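Local coordinates for type II toxin-antitoxin system RelE/ParE family toxin (Pyrococcus horikoshii, PDB 1WMI), which probably acts as the toxin of a type II toxin-antitoxin pair of the RelE/ParE family, held in check by a partner antitoxin, at residues T2-H8 against K75-L80; G52-Y57 against Y68-W72. One frame throughout, in Å; residues are numbered along the deposited sequence.

From the N terminus the chain lays down strand 4-8, then passes through helices 9-15, 20-33 and 40-43 before strands 46-49, 54-60, 65-71 and 76-83 follow in turn. Interaction 1 closes the longer loop, bringing 75-80 back beside 2-8 across 66 intervening residues; interaction 2 pairs the arms of the hairpin 54-60/65-71, with ten residues between its segments, and falls entirely within that longer loop. The two centres lie about 10 Å apart in one mixed sheet. K78 O, 2.8 Å from S69 N in a probable hydrogen bond, joins the contacts directly. Strand 4-8 thus adds in parallel to the edge of the antiparallel run 46-49, 54-60, 65-71, 76-83.

Interaction 1 of 2, residues T2-H8 against K75-L80; sequences TYRVKIH and KVIKIL
The Y3 ring meets K75 and I77 obliquely: CD1 of Y3 lies 3.7 Å from K75 CA, while CD1 of I77 sits 4.0 Å from Y3 CB. With CG anti to the carbonyl carbon (chi1 -64°), the tyrosine crosses the K75 side chain at about a right angle, and its OH bonds to a polar side chain of the partner protein. The H8 ring lies obliquely to the carbonyl of L80; its ND1 caps Q10 N at the start of helix 9-15.

Between these ends the strands run parallel, their axes 4.6 Å apart at 22°. R4 N to K75 O (3.0 Å) and I77 N to R4 O (2.9 Å) begin a run of five backbone bonds that alternates through K6 and I79 and finishes at H8. V5, I7, I77 and I79 share the face packed against helix 20-33, where the I7 and I79 side chains lie side by side, their CG1 atoms 4.0 Å apart. On the other face K6 CD is 4.1 Å from V76 CG1. This chemistry implies a two-sided strand pair: apolar toward the helix, basic through R4, K6 and K78 opposite, where R4 salt-bridges an acidic side chain of the partner protein and K78 NZ bonds to its backbone. A partner strand pairs with K6-H8, extending the sheet.

Interaction 2 of 2, residues G52-Y57 against Y68-W72; sequences GDLDLY and YSVNW
Backbone hydrogen bonds set the register of D55 and Y57 against V70 and Y68. Each residue pair is joined twice, with V70 N to D55 O at 2.9 Å in the carbonyl plane, and Y57 N to Y68 O at 2.8 Å. The return bond from Y68 N comes from above the carbonyl plane of Y57, 35° out of it. The non-hydrogen-bonded pairs alternate with them, L56-S69 between the two and L54-N71 beyond D55-V70, with CA atoms 4.4 and 4.5 Å apart.

Polar side-chain contacts gather at D55 OD1. W72 NE1 reaches it weakly at 3.2 Å, the carboxylate and indole planes standing 69° apart, and Y57 OH makes a second weak bond to the same oxygen. The other oxygen, OD2, accepts from T51 N.

Aromatic and apolar packing fills the face of Y57, Y68 and V70. Y57 CB sits over one face of the Y68 ring, 3.9 Å from its centroid, in a CH-pi contact. V70 CG2 touches Y57 CE2 at 3.5 Å, while V70 CG1 covers one face of the indole. With two weak donors at OD1 and a backbone N-H at OD2, the D55 carboxylate is probably stabilised as an anion and links W72, just past strand 65-71, and Y57 of strand 54-60 to T51, which precedes that strand.

Interaction 1 of 2, residues T2-H8 against K75-L80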
loop_
_atom_site.group_PDB
_atom_site.type_symbol
_atom_site.label_atom_id
_atom_site.label_comp_id
_atom_site.label_asym_id
_atom_site.label_seq_id
_atom_site.Cartn_x
_atom_site.Cartn_y
_atom_site.Cartn_z
ATOM N N THR A 2 -13.707 -16.719 12.909
ATOM C CA THR A 2 -14.286 -16.493 11.580
ATOM C C THR A 2 -13.595 -17.251 10.441
ATOM O O THR A 2 -14.227 -18.037 9.744
ATOM C CB THR A 2 -14.289 -14.990 11.198
ATOM O OG1 THR A 2 -14.763 -14.205 12.298
ATOM C CG2 THR A 2 -15.204 -14.753 10.005
ATOM N N TYR A 3 -12.300 -17.007 10.257
ATOM C CA TYR A 3 -11.535 -17.655 9.191
ATOM C C TYR A 3 -10.457 -18.585 9.736
ATOM O O TYR A 3 -9.834 -18.304 10.751
ATOM C CB TYR A 3 -10.860 -16.599 8.306
ATOM C CG TYR A 3 -11.809 -15.699 7.546
ATOM C CD1 TYR A 3 -12.247 -16.034 6.264
ATOM C CD2 TYR A 3 -12.294 -14.534 8.122
ATOM C CE1 TYR A 3 -13.146 -15.220 5.574
ATOM C CE2 TYR A 3 -13.188 -13.718 7.449
ATOM C CZ TYR A 3 -13.613 -14.068 6.178
ATOM O OH TYR A 3 -14.498 -13.248 5.529
ATOM N N ARG A 4 -10.229 -19.692 9.043
ATOM C CA ARG A 4 -9.202 -20.634 9.451
ATOM C C ARG A 4 -7.929 -20.214 8.712
ATOM O O ARG A 4 -7.936 -20.063 7.483
ATOM C CB ARG A 4 -9.616 -22.052 9.064
ATOM C CG ARG A 4 -8.943 -23.147 9.869
ATOM C CD ARG A 4 -9.813 -24.405 9.880
ATOM N NE ARG A 4 -9.299 -25.460 10.756
ATOM C CZ ARG A 4 -8.293 -26.271 10.445
ATOM N NH1 ARG A 4 -7.898 -27.200 11.311
ATOM N NH2 ARG A 4 -7.686 -26.162 9.269
ATOM N N VAL A 5 -6.850 -19.995 9.463
ATOM C CA VAL A 5 -5.585 -19.573 8.876
ATOM C C VAL A 5 -4.573 -20.706 8.811
ATOM O O VAL A 5 -4.316 -21.390 9.809
ATOM C CB VAL A 5 -4.950 -18.407 9.680
ATOM C CG1 VAL A 5 -3.674 -17.939 9.003
ATOM C CG2 VAL A 5 -5.933 -17.257 9.792
ATOM N N LYS A 6 -3.997 -20.896 7.628
ATOM C CA LYS A 6 -2.998 -21.938 7.422
ATOM C C LYS A 6 -1.697 -21.329 6.903
ATOM O O LYS A 6 -1.690 -20.303 6.215
ATOM C CB LYS A 6 -3.520 -22.996 6.437
ATOM C CG LYS A 6 -4.702 -23.803 6.970
ATOM C CD LYS A 6 -5.396 -24.595 5.861
ATOM C CE LYS A 6 -4.545 -25.745 5.318
ATOM N NZ LYS A 6 -4.679 -27.016 6.097
ATOM N N ILE A 7 -0.593 -21.970 7.250
ATOM C CA ILE A 7 0.716 -21.499 6.847
ATOM C C ILE A 7 1.425 -22.597 6.079
ATOM O O ILE A 7 1.383 -23.764 6.469
ATOM C CB ILE A 7 1.554 -21.119 8.077
ATOM C CG1 ILE A 7 0.720 -20.227 9.000
ATOM C CG2 ILE A 7 2.811 -20.396 7.644
ATOM C CD1 ILE A 7 1.453 -19.754 10.215
ATOM N N HIS A 8 2.064 -22.222 4.975
ATOM C CA HIS A 8 2.781 -23.197 4.175
ATOM C C HIS A 8 4.040 -23.575 4.937
ATOM O O HIS A 8 4.651 -22.736 5.599
ATOM C CB HIS A 8 3.133 -22.625 2.801
ATOM C CG HIS A 8 3.732 -23.637 1.872
ATOM N ND1 HIS A 8 4.950 -24.228 2.112
ATOM C CD2 HIS A 8 3.260 -24.188 0.731
ATOM C CE1 HIS A 8 5.206 -25.106 1.154
ATOM N NE2 HIS A 8 4.196 -25.099 0.306
ATOM N N LYS A 75 -13.711 -20.080 3.630
ATOM C CA LYS A 75 -13.230 -19.223 4.713
ATOM C C LYS A 75 -11.842 -19.697 5.154
ATOM O O LYS A 75 -11.581 -19.905 6.331
ATOM C CB LYS A 75 -14.205 -19.243 5.897
ATOM C CG LYS A 75 -15.577 -18.656 5.572
ATOM C CD LYS A 75 -16.357 -18.278 6.827
ATOM C CE LYS A 75 -16.788 -19.495 7.636
ATOM N NZ LYS A 75 -17.602 -19.081 8.819
ATOM N N VAL A 76 -10.955 -19.879 4.185
ATOM C CA VAL A 76 -9.602 -20.330 4.466
ATOM C C VAL A 76 -8.592 -19.315 3.963
ATOM O O VAL A 76 -8.628 -18.914 2.796
ATOM C CB VAL A 76 -9.319 -21.692 3.794
ATOM C CG1 VAL A 76 -7.850 -22.035 3.888
ATOM C CG2 VAL A 76 -10.135 -22.764 4.464
ATOM N N ILE A 77 -7.709 -18.889 4.861
ATOM C CA ILE A 77 -6.663 -17.930 4.537
ATOM C C ILE A 77 -5.352 -18.698 4.575
ATOM O O ILE A 77 -5.045 -19.377 5.556
ATOM C CB ILE A 77 -6.614 -16.779 5.565
ATOM C CG1 ILE A 77 -7.927 -15.989 5.510
ATOM C CG2 ILE A 77 -5.423 -15.868 5.281
ATOM C CD1 ILE A 77 -7.932 -14.748 6.368
ATOM N N LYS A 78 -4.577 -18.613 3.505
ATOM C CA LYS A 78 -3.324 -19.342 3.472
ATOM C C LYS A 78 -2.185 -18.379 3.309
ATOM O O LYS A 78 -2.224 -17.514 2.438
ATOM C CB LYS A 78 -3.303 -20.344 2.313
ATOM C CG LYS A 78 -4.403 -21.392 2.352
ATOM C CD LYS A 78 -4.270 -22.371 1.193
ATOM C CE LYS A 78 -5.468 -23.288 1.105
ATOM N NZ LYS A 78 -5.302 -24.265 0.000
ATOM N N ILE A 79 -1.184 -18.521 4.173
ATOM C CA ILE A 79 0.004 -17.690 4.107
ATOM C C ILE A 79 0.883 -18.417 3.096
ATOM O O ILE A 79 1.422 -19.480 3.386
ATOM C CB ILE A 79 0.729 -17.626 5.475
ATOM C CG1 ILE A 79 -0.248 -17.175 6.571
ATOM C CG2 ILE A 79 1.941 -16.699 5.384
ATOM C CD1 ILE A 79 -0.826 -15.794 6.381
ATOM N N LEU A 80 0.999 -17.854 1.901
ATOM C CA LEU A 80 1.792 -18.467 0.845
ATOM C C LEU A 80 3.304 -18.292 0.973
ATOM O O LEU A 80 4.040 -19.278 0.932
ATOM C CB LEU A 80 1.322 -17.963 -0.522
ATOM C CG LEU A 80 -0.058 -18.460 -0.978
ATOM C CD1 LEU A 80 -0.195 -19.958 -0.703
ATOM C CD2 LEU A 80 -1.136 -17.719 -0.242
#

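Interaction 2 of 2, residues G52-Y57 against Y68-W72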
loop_
_atom_site.group_PDB
_atom_site.type_symbol
_atom_site.label_atom_id
_atom_site.label_comp_id
_atom_site.label_asym_id
_atom_site.label_seq_id
_atom_site.Cartn_x
_atom_site.Cartn_y
_atom_site.Cartn_z
ATOM N N GLY A 52 -13.031 -13.264 -7.463
ATOM C CA GLY A 52 -14.287 -13.746 -6.907
ATOM C C GLY A 52 -14.181 -14.983 -6.023
ATOM O O GLY A 52 -14.894 -15.110 -5.031
ATOM N N ASP A 53 -13.305 -15.910 -6.384
ATOM C CA ASP A 53 -13.113 -17.126 -5.606
ATOM C C ASP A 53 -12.026 -16.880 -4.585
ATOM O O ASP A 53 -12.297 -16.432 -3.472
ATOM C CB ASP A 53 -12.705 -18.276 -6.519
ATOM C CG ASP A 53 -13.888 -19.058 -7.016
ATOM O OD1 ASP A 53 -14.517 -19.757 -6.193
ATOM O OD2 ASP A 53 -14.192 -18.974 -8.224
ATOM N N LEU A 54 -10.797 -17.208 -4.959
ATOM C CA LEU A 54 -9.673 -16.968 -4.082
ATOM C C LEU A 54 -8.993 -15.700 -4.570
ATOM O O LEU A 54 -8.904 -15.440 -5.775
ATOM C CB LEU A 54 -8.676 -18.136 -4.090
ATOM C CG LEU A 54 -8.227 -18.834 -5.376
ATOM C CD1 LEU A 54 -7.831 -17.831 -6.439
ATOM C CD2 LEU A 54 -7.060 -19.753 -5.040
ATOM N N ASP A 55 -8.555 -14.888 -3.622
ATOM C CA ASP A 55 -7.862 -13.656 -3.939
ATOM C C ASP A 55 -6.469 -13.791 -3.364
ATOM O O ASP A 55 -6.276 -14.473 -2.354
ATOM C CB ASP A 55 -8.553 -12.463 -3.281
ATOM C CG ASP A 55 -9.909 -12.182 -3.863
ATOM O OD1 ASP A 55 -10.639 -11.354 -3.283
ATOM O OD2 ASP A 55 -10.239 -12.780 -4.903
ATOM N N LEU A 56 -5.499 -13.161 -4.022
ATOM C CA LEU A 56 -4.125 -13.159 -3.545
ATOM C C LEU A 56 -3.942 -11.753 -2.994
ATOM O O LEU A 56 -4.491 -10.795 -3.535
ATOM C CB LEU A 56 -3.136 -13.417 -4.683
ATOM C CG LEU A 56 -3.038 -14.838 -5.238
ATOM C CD1 LEU A 56 -2.155 -14.830 -6.455
ATOM C CD2 LEU A 56 -2.473 -15.777 -4.188
ATOM N N TYR A 57 -3.196 -11.641 -1.904
ATOM C CA TYR A 57 -2.957 -10.358 -1.271
ATOM C C TYR A 57 -1.505 -10.251 -0.826
ATOM O O TYR A 57 -0.793 -11.252 -0.750
ATOM C CB TYR A 57 -3.866 -10.211 -0.044
ATOM C CG TYR A 57 -5.346 -10.124 -0.359
ATOM C CD1 TYR A 57 -5.917 -8.924 -0.777
ATOM C CD2 TYR A 57 -6.172 -11.245 -0.249
ATOM C CE1 TYR A 57 -7.265 -8.840 -1.074
ATOM C CE2 TYR A 57 -7.527 -11.168 -0.546
ATOM C CZ TYR A 57 -8.064 -9.958 -0.957
ATOM O OH TYR A 57 -9.400 -9.852 -1.238
ATOM N N TYR A 68 -0.595 -13.882 0.803
ATOM C CA TYR A 68 -1.546 -14.908 1.201
ATOM C C TYR A 68 -2.782 -14.935 0.327
ATOM O O TYR A 68 -3.033 -14.010 -0.442
ATOM C CB TYR A 68 -1.958 -14.690 2.663
ATOM C CG TYR A 68 -2.734 -13.414 2.937
ATOM C CD1 TYR A 68 -4.124 -13.413 2.965
ATOM C CD2 TYR A 68 -2.070 -12.219 3.215
ATOM C CE1 TYR A 68 -4.841 -12.257 3.271
ATOM C CE2 TYR A 68 -2.774 -11.058 3.522
ATOM C CZ TYR A 68 -4.162 -11.085 3.551
ATOM O OH TYR A 68 -4.865 -9.949 3.874
ATOM N N SER A 69 -3.551 -16.010 0.446
ATOM C CA SER A 69 -4.771 -16.147 -0.325
ATOM C C SER A 69 -5.978 -16.217 0.590
ATOM O O SER A 69 -5.874 -16.616 1.749
ATOM C CB SER A 69 -4.713 -17.403 -1.185
ATOM O OG SER A 69 -4.473 -18.544 -0.388
ATOM N N VAL A 70 -7.126 -15.814 0.063
ATOM C CA VAL A 70 -8.365 -15.849 0.821
ATOM C C VAL A 70 -9.381 -16.616 0.000
ATOM O O VAL A 70 -9.707 -16.234 -1.126
ATOM C CB VAL A 70 -8.921 -14.426 1.110
ATOM C CG1 VAL A 70 -10.264 -14.522 1.844
ATOM C CG2 VAL A 70 -7.934 -13.641 1.943
ATOM N N ASN A 71 -9.852 -17.720 0.564
ATOM C CA ASN A 71 -10.852 -18.555 -0.078
ATOM C C ASN A 71 -12.118 -18.191 0.669
ATOM O O ASN A 71 -12.356 -18.673 1.778
ATOM C CB ASN A 71 -10.521 -20.029 0.136
ATOM C CG ASN A 71 -11.351 -20.947 -0.733
ATOM O OD1 ASN A 71 -12.281 -20.511 -1.404
ATOM N ND2 ASN A 71 -11.020 -22.232 -0.718
ATOM N N TRP A 72 -12.919 -17.318 0.069
ATOM C CA TRP A 72 -14.145 -16.862 0.696
ATOM C C TRP A 72 -15.181 -17.948 0.908
ATOM O O TRP A 72 -15.885 -17.936 1.911
ATOM C CB TRP A 72 -14.754 -15.721 -0.117
ATOM C CG TRP A 72 -13.805 -14.579 -0.311
ATOM C CD1 TRP A 72 -12.985 -14.371 -1.379
ATOM C CD2 TRP A 72 -13.561 -13.498 0.601
ATOM N NE1 TRP A 72 -12.247 -13.227 -1.195
ATOM C CE2 TRP A 72 -12.578 -12.669 0.010
ATOM C CE3 TRP A 72 -14.073 -13.147 1.857
ATOM C CZ2 TRP A 72 -12.097 -11.508 0.634
ATOM C CZ3 TRP A 72 -13.597 -11.995 2.478
ATOM C CH2 TRP A 72 -12.617 -11.187 1.865
#